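Glycerate dehydrogenase related protein (Thermoplasma acidophilum, PDB 3GVX) probably reduces 2-oxoacids such as glyoxylate or hydroxypyruvate with NAD(P)H. Local coordinates at residues V3-P8 with L26-D31; V20-D25 with N275-F280; D34-V39 with G47-M52. One frame throughout, in Å; residues are numbered along the deposited sequence.

How the contacts relate
From the N terminus, strand 3-5 leads into helix 11-20 and returns as strand 26-28, and contact 1 closes this first loop at one edge of the five-stranded parallel sheet. Contact 3 follows in series: it closes the short connection between 34-39 and 47-52, where parallel strands 37-40 and 52-55 begin to pair. Contact 2 makes the longest closure, from the turn at 20-25 to the end of helix 266-279; contact 3 falls within its span, whereas contact 2 crosses contact 1 because 20-25 lies between the two segments of contact 1. Val-276 packs on both Val-3 and Met-52, tying helix 266-279 to strands of contacts 1 and 3.

Contact 1: residues V3-P8 with L26-D31; sequences VYVNFP and LHWYPD
Strands 3-5 and 26-28 run parallel, their axes 4.8 Å apart and 23° from alignment, with Tyr-4 opposite His-27 and the amides of His-27, Val-5 and Tyr-29 bonded in turn to Val-3 O, His-27 O and Val-5 O. The Val-5 N to His-27 O bond is nearly straight at 175°. On the face carrying Val-3 and Val-5, Val-5 CG2 sits over the six-membered ring of Trp-28, 4.0 Å from its centroid, in a CH-pi contact, and Val-3 CB meets Leu-26 CD2 at 3.8 Å.

On the other face the Tyr-4 ring, its CG anti to the backbone N (chi1 176°), leans over the neighbouring strand: Tyr-4 CD1 lies 3.7 Å from His-27 CB, and Tyr-4 OH comes to the edge of the Tyr-29 ring, 3.4 Å from Tyr-29 CD1. Replacing Tyr-4 with alanine would probably open a gap beside His-27 CB and remove the hydroxyl from the edge of the Tyr-29 ring. Past the strands, Tyr-29 also lies alongside Pro-8, whose CG is 3.7 Å from Tyr-29 CE2.

The pair forms a right-handed beta-alpha-beta unit with helix 11-20, whose Arg-14 makes a cation-pi contact with Trp-28; strand 26-28 is the sheet's outermost strand here, while strand 37-40 flanks strand 3-5.

Contact 2: residues V20-D25 with N275-F280; sequences VLDGFD and NVRNFF
Val-276, in the last turns of helix 266-279, opens the contact by setting CG1 4.0 Å from Leu-21 CD2, where a type II beta turn from Leu-21 to Phe-24 meets the helix. The turn follows helix 11-20 in the open alpha/beta fold of the sheet domain. Gly-23 fits its third position, since its backbone angles would jam a CB against the preceding carbonyl.

Arg-277 comes next and covers more of the turn than any other residue of the helix. Its CB takes Leu-21 CD2 at 3.6 Å, the two side chains running antiparallel past one another. Beyond CB, kinks in the aliphatic part (chi2 135°, chi3 -97°) carry NH1 back to the end of helix 11-20, where it makes a weak hydrogen bond of 3.4 Å to Val-20 O. Phe-24 CE1 lies over one face of the guanidinium, 4.4 Å from Arg-277 CZ. Asp-22 OD2 is 4.4 Å from Arg-277 NH1, too far for a salt bridge, though the opposite charges probably still attract weakly; the firmer ionic partner of Arg-277 is Glu-281, which meets NH2.

Phe-280 completes the contact and also packs on Met-52 of strand 52-55. The Phe-24 ring lies between Leu-21 of its own turn and the helix end: Leu-21 CD2 stands over the centre of one face of the ring, 4.0 Å above the plane, while Phe-280 CB reaches the ring edge, 4.2 Å from Phe-24 CE2.

Contact 3: residues D34-V39 with G47-M52; sequences DAEAQV and GKRTKM
This is a polar contact between two connected parts of the chain, 34-39 and 47-52, at the point where strands 37-40 and 52-55 begin to pair in the parallel sheet of an open alpha/beta domain. The pairing starts with the bridge between Ala-37 and Met-52, the latter modelled as selenomethionine: Met-52 N donates to Glu-36 O and Gln-38 N to Met-52 O. Glu-36 O is gripped twice, because Lys-51 N also donates to it at 3.0 Å.

Ahead of the strands, the Asp-34 carboxylate fastens the loop. Its chi1 of -154° turns the carboxylate away from its own amide and onto the peptide groups of 47-49. OD2 accepts Lys-48 N at 2.8 Å through its syn lone pair, in a bond of 173°, while OD1 takes Arg-49 N at 3.0 Å from above the carboxylate plane. Gly-47 CA passes close beneath this group, and a CB there would clash with OD1.

Arg-49 folds back at chi3 (53°), and its NH1 donates to Asp-34 O at 2.9 Å, the oxygen lying close to the guanidinium plane. NH2 makes its salt bridge with Asp-2. Over one face of the same guanidinium lies Glu-36 CG, and Glu-36 OE1 makes a long, charge-only bridge to NH2. Lys-51, extended alongside Glu-36, completes the network with NZ 3.0 Å from Glu-36 OE1, approaching well above the carboxylate plane.

Thr-50 OG1 accepts Gly-47 N within its own segment and donates to a water at 2.6 Å; that water in turn donates to Asp-34 OD1 and, at 2.6 Å, to Ala-35 O.

Contact 1: residues V3-P8 with L26-D31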
loop_
_atom_site.group_PDB
_atom_site.type_symbol
_atom_site.label_atom_id
_atom_site.label_comp_id
_atom_site.label_asym_id
_atom_site.label_seq_id
_atom_site.Cartn_x
_atom_site.Cartn_y
_atom_site.Cartn_z
ATOM N N VAL B 3 -17.803 32.095 -1.619
ATOM C CA VAL B 3 -16.488 31.731 -1.148
ATOM C C VAL B 3 -15.590 32.794 -1.735
ATOM O O VAL B 3 -15.740 33.188 -2.888
ATOM C CB VAL B 3 -16.000 30.364 -1.680
ATOM C CG1 VAL B 3 -14.537 30.139 -1.249
ATOM C CG2 VAL B 3 -16.904 29.248 -1.202
ATOM N N TYR B 4 -14.660 33.270 -0.934
ATOM C CA TYR B 4 -13.756 34.265 -1.429
ATOM C C TYR B 4 -12.348 33.785 -1.194
ATOM O O TYR B 4 -11.954 33.493 -0.060
ATOM C CB TYR B 4 -14.004 35.607 -0.750
ATOM C CG TYR B 4 -13.019 36.660 -1.171
ATOM C CD1 TYR B 4 -12.924 37.080 -2.497
ATOM C CD2 TYR B 4 -12.168 37.232 -0.243
ATOM C CE1 TYR B 4 -11.980 38.041 -2.887
ATOM C CE2 TYR B 4 -11.223 38.184 -0.613
ATOM C CZ TYR B 4 -11.136 38.597 -1.931
ATOM O OH TYR B 4 -10.218 39.564 -2.272
ATOM N N VAL B 5 -11.610 33.672 -2.292
ATOM C CA VAL B 5 -10.233 33.229 -2.260
ATOM C C VAL B 5 -9.399 34.483 -2.190
ATOM O O VAL B 5 -9.228 35.212 -3.166
ATOM C CB VAL B 5 -9.888 32.388 -3.500
ATOM C CG1 VAL B 5 -8.416 31.963 -3.449
ATOM C CG2 VAL B 5 -10.810 31.169 -3.563
ATOM N N ASN B 6 -8.899 34.713 -0.984
ATOM C CA ASN B 6 -8.133 35.895 -0.667
ATOM C C ASN B 6 -6.662 35.888 -1.027
ATOM O O ASN B 6 -5.805 36.312 -0.250
ATOM C CB ASN B 6 -8.301 36.237 0.810
ATOM C CG ASN B 6 -7.788 37.612 1.133
ATOM O OD1 ASN B 6 -7.917 38.537 0.329
ATOM N ND2 ASN B 6 -7.216 37.765 2.317
ATOM N N PHE B 7 -6.377 35.395 -2.218
ATOM C CA PHE B 7 -5.029 35.395 -2.723
ATOM C C PHE B 7 -5.060 35.150 -4.216
ATOM O O PHE B 7 -6.055 34.669 -4.756
ATOM C CB PHE B 7 -4.138 34.360 -2.008
ATOM C CG PHE B 7 -4.709 32.975 -1.939
ATOM C CD1 PHE B 7 -5.408 32.550 -0.808
ATOM C CD2 PHE B 7 -4.539 32.078 -2.987
ATOM C CE1 PHE B 7 -5.928 31.259 -0.723
ATOM C CE2 PHE B 7 -5.062 30.781 -2.912
ATOM C CZ PHE B 7 -5.757 30.376 -1.776
ATOM N N PRO B 8 -3.976 35.516 -4.907
ATOM C CA PRO B 8 -3.809 35.361 -6.352
ATOM C C PRO B 8 -3.825 33.868 -6.671
ATOM O O PRO B 8 -3.076 33.089 -6.085
ATOM C CB PRO B 8 -2.446 36.010 -6.608
ATOM C CG PRO B 8 -2.311 36.984 -5.452
ATOM C CD PRO B 8 -2.796 36.163 -4.318
ATOM N N LEU B 26 -18.186 31.745 -6.503
ATOM C CA LEU B 26 -16.806 32.019 -6.161
ATOM C C LEU B 26 -16.393 33.421 -6.496
ATOM O O LEU B 26 -16.844 34.018 -7.475
ATOM C CB LEU B 26 -15.882 31.052 -6.889
ATOM C CG LEU B 26 -16.300 29.622 -6.599
ATOM C CD1 LEU B 26 -16.021 28.761 -7.827
ATOM C CD2 LEU B 26 -15.616 29.146 -5.309
ATOM N N HIS B 27 -15.525 33.943 -5.651
ATOM C CA HIS B 27 -15.002 35.259 -5.851
ATOM C C HIS B 27 -13.520 35.159 -5.704
ATOM O O HIS B 27 -12.996 34.408 -4.876
ATOM C CB HIS B 27 -15.597 36.218 -4.843
ATOM C CG HIS B 27 -17.079 36.329 -4.942
ATOM N ND1 HIS B 27 -17.712 37.297 -5.683
ATOM C CD2 HIS B 27 -18.058 35.535 -4.449
ATOM C CE1 HIS B 27 -19.019 37.100 -5.641
ATOM N NE2 HIS B 27 -19.253 36.036 -4.898
ATOM N N TRP B 28 -12.844 35.917 -6.542
ATOM C CA TRP B 28 -11.421 35.893 -6.546
ATOM C C TRP B 28 -10.786 37.210 -6.311
ATOM O O TRP B 28 -11.224 38.266 -6.763
ATOM C CB TRP B 28 -10.897 35.295 -7.843
ATOM C CG TRP B 28 -11.469 33.963 -8.094
ATOM C CD1 TRP B 28 -12.680 33.697 -8.649
ATOM C CD2 TRP B 28 -10.906 32.700 -7.734
ATOM N NE1 TRP B 28 -12.910 32.356 -8.665
ATOM C CE2 TRP B 28 -11.835 31.714 -8.117
ATOM C CE3 TRP B 28 -9.704 32.304 -7.140
ATOM C CZ2 TRP B 28 -11.612 30.352 -7.913
ATOM C CZ3 TRP B 28 -9.482 30.952 -6.936
ATOM C CH2 TRP B 28 -10.431 29.990 -7.329
ATOM N N TYR B 29 -9.713 37.099 -5.567
ATOM C CA TYR B 29 -8.895 38.207 -5.216
ATOM C C TYR B 29 -8.323 38.792 -6.511
ATOM O O TYR B 29 -7.969 38.047 -7.422
ATOM C CB TYR B 29 -7.800 37.684 -4.319
ATOM C CG TYR B 29 -6.764 38.704 -4.056
ATOM C CD1 TYR B 29 -6.929 39.642 -3.053
ATOM C CD2 TYR B 29 -5.617 38.756 -4.827
ATOM C CE1 TYR B 29 -5.974 40.622 -2.825
ATOM C CE2 TYR B 29 -4.655 39.729 -4.619
ATOM C CZ TYR B 29 -4.834 40.655 -3.607
ATOM O OH TYR B 29 -3.865 41.591 -3.360
ATOM N N PRO B 30 -8.200 40.131 -6.597
ATOM C CA PRO B 30 -8.547 41.103 -5.563
ATOM C C PRO B 30 -9.957 41.692 -5.659
ATOM O O PRO B 30 -10.179 42.833 -5.265
ATOM C CB PRO B 30 -7.470 42.154 -5.743
ATOM C CG PRO B 30 -7.444 42.278 -7.263
ATOM C CD PRO B 30 -7.613 40.822 -7.765
ATOM N N ASP B 31 -10.911 40.928 -6.178
ATOM C CA ASP B 31 -12.276 41.434 -6.250
ATOM C C ASP B 31 -13.071 40.964 -5.070
ATOM O O ASP B 31 -13.998 40.156 -5.153
ATOM C CB ASP B 31 -12.912 41.056 -7.562
ATOM C CG ASP B 31 -12.236 41.751 -8.708
ATOM O OD1 ASP B 31 -12.262 43.000 -8.744
ATOM O OD2 ASP B 31 -11.650 41.060 -9.556
#

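Contact 2: residues V20-D25 with N275-F280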
loop_
_atom_site.group_PDB
_atom_site.type_symbol
_atom_site.label_atom_id
_atom_site.label_comp_id
_atom_site.label_asym_id
_atom_site.label_seq_id
_atom_site.Cartn_x
_atom_site.Cartn_y
_atom_site.Cartn_z
ATOM N N VAL B 20 -14.561 21.264 -7.466
ATOM C CA VAL B 20 -14.881 20.940 -6.083
ATOM C C VAL B 20 -16.021 21.765 -5.513
ATOM O O VAL B 20 -16.879 21.243 -4.816
ATOM C CB VAL B 20 -13.660 21.137 -5.145
ATOM C CG1 VAL B 20 -14.101 20.994 -3.691
ATOM C CG2 VAL B 20 -12.549 20.149 -5.485
ATOM N N LEU B 21 -16.022 23.060 -5.799
ATOM C CA LEU B 21 -17.054 23.938 -5.264
ATOM C C LEU B 21 -18.129 24.315 -6.272
ATOM O O LEU B 21 -18.683 25.408 -6.224
ATOM C CB LEU B 21 -16.415 25.195 -4.668
ATOM C CG LEU B 21 -15.516 24.816 -3.489
ATOM C CD1 LEU B 21 -14.572 25.958 -3.179
ATOM C CD2 LEU B 21 -16.382 24.407 -2.294
ATOM N N ASP B 22 -18.418 23.406 -7.192
ATOM C CA ASP B 22 -19.448 23.664 -8.184
ATOM C C ASP B 22 -20.770 23.683 -7.420
ATOM O O ASP B 22 -21.177 22.696 -6.812
ATOM C CB ASP B 22 -19.389 22.584 -9.285
ATOM C CG ASP B 22 -20.579 21.641 -9.279
ATOM O OD1 ASP B 22 -21.519 21.852 -10.072
ATOM O OD2 ASP B 22 -20.572 20.683 -8.482
ATOM N N GLY B 23 -21.412 24.844 -7.421
ATOM C CA GLY B 23 -22.655 25.019 -6.691
ATOM C C GLY B 23 -22.495 26.068 -5.597
ATOM O O GLY B 23 -23.354 26.238 -4.734
ATOM N N PHE B 24 -21.356 26.752 -5.635
ATOM C CA PHE B 24 -21.031 27.834 -4.715
ATOM C C PHE B 24 -20.599 28.939 -5.631
ATOM O O PHE B 24 -19.976 28.688 -6.660
ATOM C CB PHE B 24 -19.830 27.523 -3.808
ATOM C CG PHE B 24 -20.075 26.453 -2.798
ATOM C CD1 PHE B 24 -20.344 25.159 -3.208
ATOM C CD2 PHE B 24 -19.994 26.722 -1.427
ATOM C CE1 PHE B 24 -20.530 24.150 -2.285
ATOM C CE2 PHE B 24 -20.177 25.705 -0.487
ATOM C CZ PHE B 24 -20.446 24.421 -0.921
ATOM N N ASP B 25 -20.929 30.163 -5.268
ATOM C CA ASP B 25 -20.493 31.283 -6.057
ATOM C C ASP B 25 -19.100 31.573 -5.565
ATOM O O ASP B 25 -18.852 31.619 -4.361
ATOM C CB ASP B 25 -21.407 32.474 -5.837
ATOM C CG ASP B 25 -22.851 32.147 -6.143
ATOM O OD1 ASP B 25 -23.644 32.011 -5.195
ATOM O OD2 ASP B 25 -23.197 32.002 -7.332
ATOM N N ASN B 275 -12.442 20.748 2.016
ATOM C CA ASN B 275 -12.884 20.919 3.386
ATOM C C ASN B 275 -13.933 22.007 3.469
ATOM O O ASN B 275 -14.793 21.967 4.331
ATOM C CB ASN B 275 -11.739 21.272 4.332
ATOM C CG ASN B 275 -12.142 21.120 5.787
ATOM O OD1 ASN B 275 -11.992 22.040 6.596
ATOM N ND2 ASN B 275 -12.661 19.945 6.127
ATOM N N VAL B 276 -13.847 22.990 2.580
ATOM C CA VAL B 276 -14.816 24.081 2.554
ATOM C C VAL B 276 -16.196 23.554 2.190
ATOM O O VAL B 276 -17.201 23.897 2.803
ATOM C CB VAL B 276 -14.403 25.166 1.538
ATOM C CG1 VAL B 276 -15.601 26.064 1.220
ATOM C CG2 VAL B 276 -13.226 25.979 2.088
ATOM N N ARG B 277 -16.216 22.708 1.177
ATOM C CA ARG B 277 -17.430 22.088 0.706
ATOM C C ARG B 277 -18.017 21.175 1.779
ATOM O O ARG B 277 -19.219 21.172 2.017
ATOM C CB ARG B 277 -17.109 21.344 -0.595
ATOM C CG ARG B 277 -17.519 19.910 -0.672
ATOM C CD ARG B 277 -18.156 19.691 -2.020
ATOM N NE ARG B 277 -19.611 19.774 -1.944
ATOM C CZ ARG B 277 -20.418 19.856 -2.997
ATOM N NH1 ARG B 277 -19.908 19.883 -4.221
ATOM N NH2 ARG B 277 -21.734 19.867 -2.825
ATOM N N ASN B 278 -17.149 20.428 2.449
ATOM C CA ASN B 278 -17.569 19.519 3.507
ATOM C C ASN B 278 -18.059 20.267 4.720
ATOM O O ASN B 278 -18.997 19.852 5.388
ATOM C CB ASN B 278 -16.421 18.615 3.915
ATOM C CG ASN B 278 -16.104 17.596 2.866
ATOM O OD1 ASN B 278 -15.103 16.882 2.955
ATOM N ND2 ASN B 278 -16.961 17.511 1.858
ATOM N N PHE B 279 -17.413 21.385 4.998
ATOM C CA PHE B 279 -17.802 22.196 6.122
ATOM C C PHE B 279 -19.230 22.652 5.950
ATOM O O PHE B 279 -19.992 22.669 6.904
ATOM C CB PHE B 279 -16.897 23.415 6.260
ATOM C CG PHE B 279 -17.257 24.294 7.420
ATOM C CD1 PHE B 279 -16.759 24.039 8.688
ATOM C CD2 PHE B 279 -18.126 25.359 7.251
ATOM C CE1 PHE B 279 -17.127 24.838 9.765
ATOM C CE2 PHE B 279 -18.496 26.154 8.319
ATOM C CZ PHE B 279 -18.000 25.897 9.574
ATOM N N PHE B 280 -19.603 23.014 4.731
ATOM C CA PHE B 280 -20.950 23.484 4.524
ATOM C C PHE B 280 -22.049 22.447 4.356
ATOM O O PHE B 280 -23.217 22.806 4.288
ATOM C CB PHE B 280 -20.973 24.559 3.431
ATOM C CG PHE B 280 -20.450 25.881 3.919
ATOM C CD1 PHE B 280 -19.160 26.298 3.617
ATOM C CD2 PHE B 280 -21.201 26.643 4.810
ATOM C CE1 PHE B 280 -18.620 27.443 4.201
ATOM C CE2 PHE B 280 -20.668 27.792 5.393
ATOM C CZ PHE B 280 -19.371 28.190 5.088
#

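Contact 3: residues D34-V39 with G47-M52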
loop_
_atom_site.group_PDB
_atom_site.type_symbol
_atom_site.label_atom_id
_atom_site.label_comp_id
_atom_site.label_asym_id
_atom_site.label_seq_id
_atom_site.Cartn_x
_atom_site.Cartn_y
_atom_site.Cartn_z
ATOM N N ASP B 34 -17.750 39.956 0.448
ATOM C CA ASP B 34 -18.149 39.529 1.777
ATOM C C ASP B 34 -18.813 38.166 1.690
ATOM O O ASP B 34 -20.038 38.070 1.643
ATOM C CB ASP B 34 -19.145 40.537 2.359
ATOM C CG ASP B 34 -19.130 40.565 3.869
ATOM O OD1 ASP B 34 -18.812 39.519 4.470
ATOM O OD2 ASP B 34 -19.443 41.619 4.457
ATOM N N ALA B 35 -18.013 37.108 1.672
ATOM C CA ALA B 35 -18.560 35.760 1.570
ATOM C C ALA B 35 -18.634 35.005 2.898
ATOM O O ALA B 35 -18.048 35.411 3.908
ATOM C CB ALA B 35 -17.754 34.950 0.551
ATOM N N GLU B 36 -19.387 33.912 2.883
ATOM C CA GLU B 36 -19.531 33.070 4.054
ATOM C C GLU B 36 -18.241 32.312 4.297
ATOM O O GLU B 36 -17.872 32.059 5.430
ATOM C CB GLU B 36 -20.667 32.094 3.856
ATOM C CG GLU B 36 -21.999 32.735 4.076
ATOM C CD GLU B 36 -23.147 31.759 3.945
ATOM O OE1 GLU B 36 -24.211 32.012 4.548
ATOM O OE2 GLU B 36 -22.997 30.738 3.239
ATOM N N ALA B 37 -17.555 31.959 3.220
ATOM C CA ALA B 37 -16.313 31.242 3.347
ATOM C C ALA B 37 -15.180 31.996 2.694
ATOM O O ALA B 37 -15.323 32.598 1.622
ATOM C CB ALA B 37 -16.452 29.853 2.755
ATOM N N GLN B 38 -14.048 31.978 3.374
ATOM C CA GLN B 38 -12.862 32.644 2.885
ATOM C C GLN B 38 -11.704 31.666 2.929
ATOM O O GLN B 38 -11.470 31.007 3.942
ATOM C CB GLN B 38 -12.556 33.865 3.748
ATOM C CG GLN B 38 -11.475 34.752 3.199
ATOM C CD GLN B 38 -11.346 36.025 4.002
ATOM O OE1 GLN B 38 -12.302 36.793 4.121
ATOM N NE2 GLN B 38 -10.171 36.257 4.564
ATOM N N VAL B 39 -10.989 31.552 1.821
ATOM C CA VAL B 39 -9.838 30.664 1.761
ATOM C C VAL B 39 -8.639 31.593 1.796
ATOM O O VAL B 39 -8.571 32.556 1.041
ATOM C CB VAL B 39 -9.827 29.837 0.463
ATOM C CG1 VAL B 39 -8.685 28.829 0.507
ATOM C CG2 VAL B 39 -11.177 29.149 0.270
ATOM N N GLY B 47 -15.680 40.248 7.422
ATOM C CA GLY B 47 -16.845 40.788 6.774
ATOM C C GLY B 47 -18.019 40.689 7.707
ATOM O O GLY B 47 -17.891 40.432 8.907
ATOM N N LYS B 48 -19.188 40.888 7.133
ATOM C CA LYS B 48 -20.415 40.818 7.885
ATOM C C LYS B 48 -21.046 39.457 7.757
ATOM O O LYS B 48 -21.857 39.067 8.588
ATOM C CB LYS B 48 -21.386 41.859 7.372
ATOM C CG LYS B 48 -21.221 43.190 8.004
ATOM C CD LYS B 48 -22.124 44.166 7.324
ATOM C CE LYS B 48 -22.276 45.396 8.169
ATOM N NZ LYS B 48 -22.268 46.569 7.280
ATOM N N ARG B 49 -20.671 38.725 6.718
ATOM C CA ARG B 49 -21.254 37.412 6.501
ATOM C C ARG B 49 -20.301 36.253 6.783
ATOM O O ARG B 49 -20.660 35.090 6.604
ATOM C CB ARG B 49 -21.768 37.337 5.061
ATOM C CG ARG B 49 -22.648 38.505 4.690
ATOM C CD ARG B 49 -23.202 38.365 3.294
ATOM N NE ARG B 49 -23.873 37.085 3.108
ATOM C CZ ARG B 49 -23.419 36.109 2.326
ATOM N NH1 ARG B 49 -22.289 36.267 1.651
ATOM N NH2 ARG B 49 -24.092 34.971 2.227
ATOM N N THR B 50 -19.094 36.584 7.234
ATOM C CA THR B 50 -18.067 35.580 7.499
ATOM C C THR B 50 -18.487 34.519 8.503
ATOM O O THR B 50 -18.912 34.825 9.615
ATOM C CB THR B 50 -16.768 36.206 8.043
ATOM O OG1 THR B 50 -16.437 37.388 7.305
ATOM C CG2 THR B 50 -15.630 35.204 7.946
ATOM N N LYS B 51 -18.359 33.262 8.105
ATOM C CA LYS B 51 -18.690 32.149 8.979
ATOM C C LYS B 51 -17.509 31.242 9.109
ATOM O O LYS B 51 -17.298 30.617 10.130
ATOM C CB LYS B 51 -19.805 31.311 8.396
ATOM C CG LYS B 51 -21.140 31.946 8.316
ATOM C CD LYS B 51 -22.038 30.962 7.616
ATOM C CE LYS B 51 -23.485 31.335 7.743
ATOM N NZ LYS B 51 -24.297 30.317 7.033
HETATM N N MSE B 52 -16.742 31.163 8.038
HETATM C CA MSE B 52 -15.626 30.246 8.025
HETATM C C MSE B 52 -14.414 30.708 7.259
HETATM O O MSE B 52 -14.524 31.263 6.169
HETATM C CB MSE B 52 -16.110 28.891 7.487
HETATM C CG MSE B 52 -15.045 27.785 7.389
HETATM SE SE MSE B 52 -13.973 28.085 5.963
HETATM C CE MSE B 52 -13.838 26.756 5.244
HETATM O O HOH W 1 -16.824 37.574 4.762
#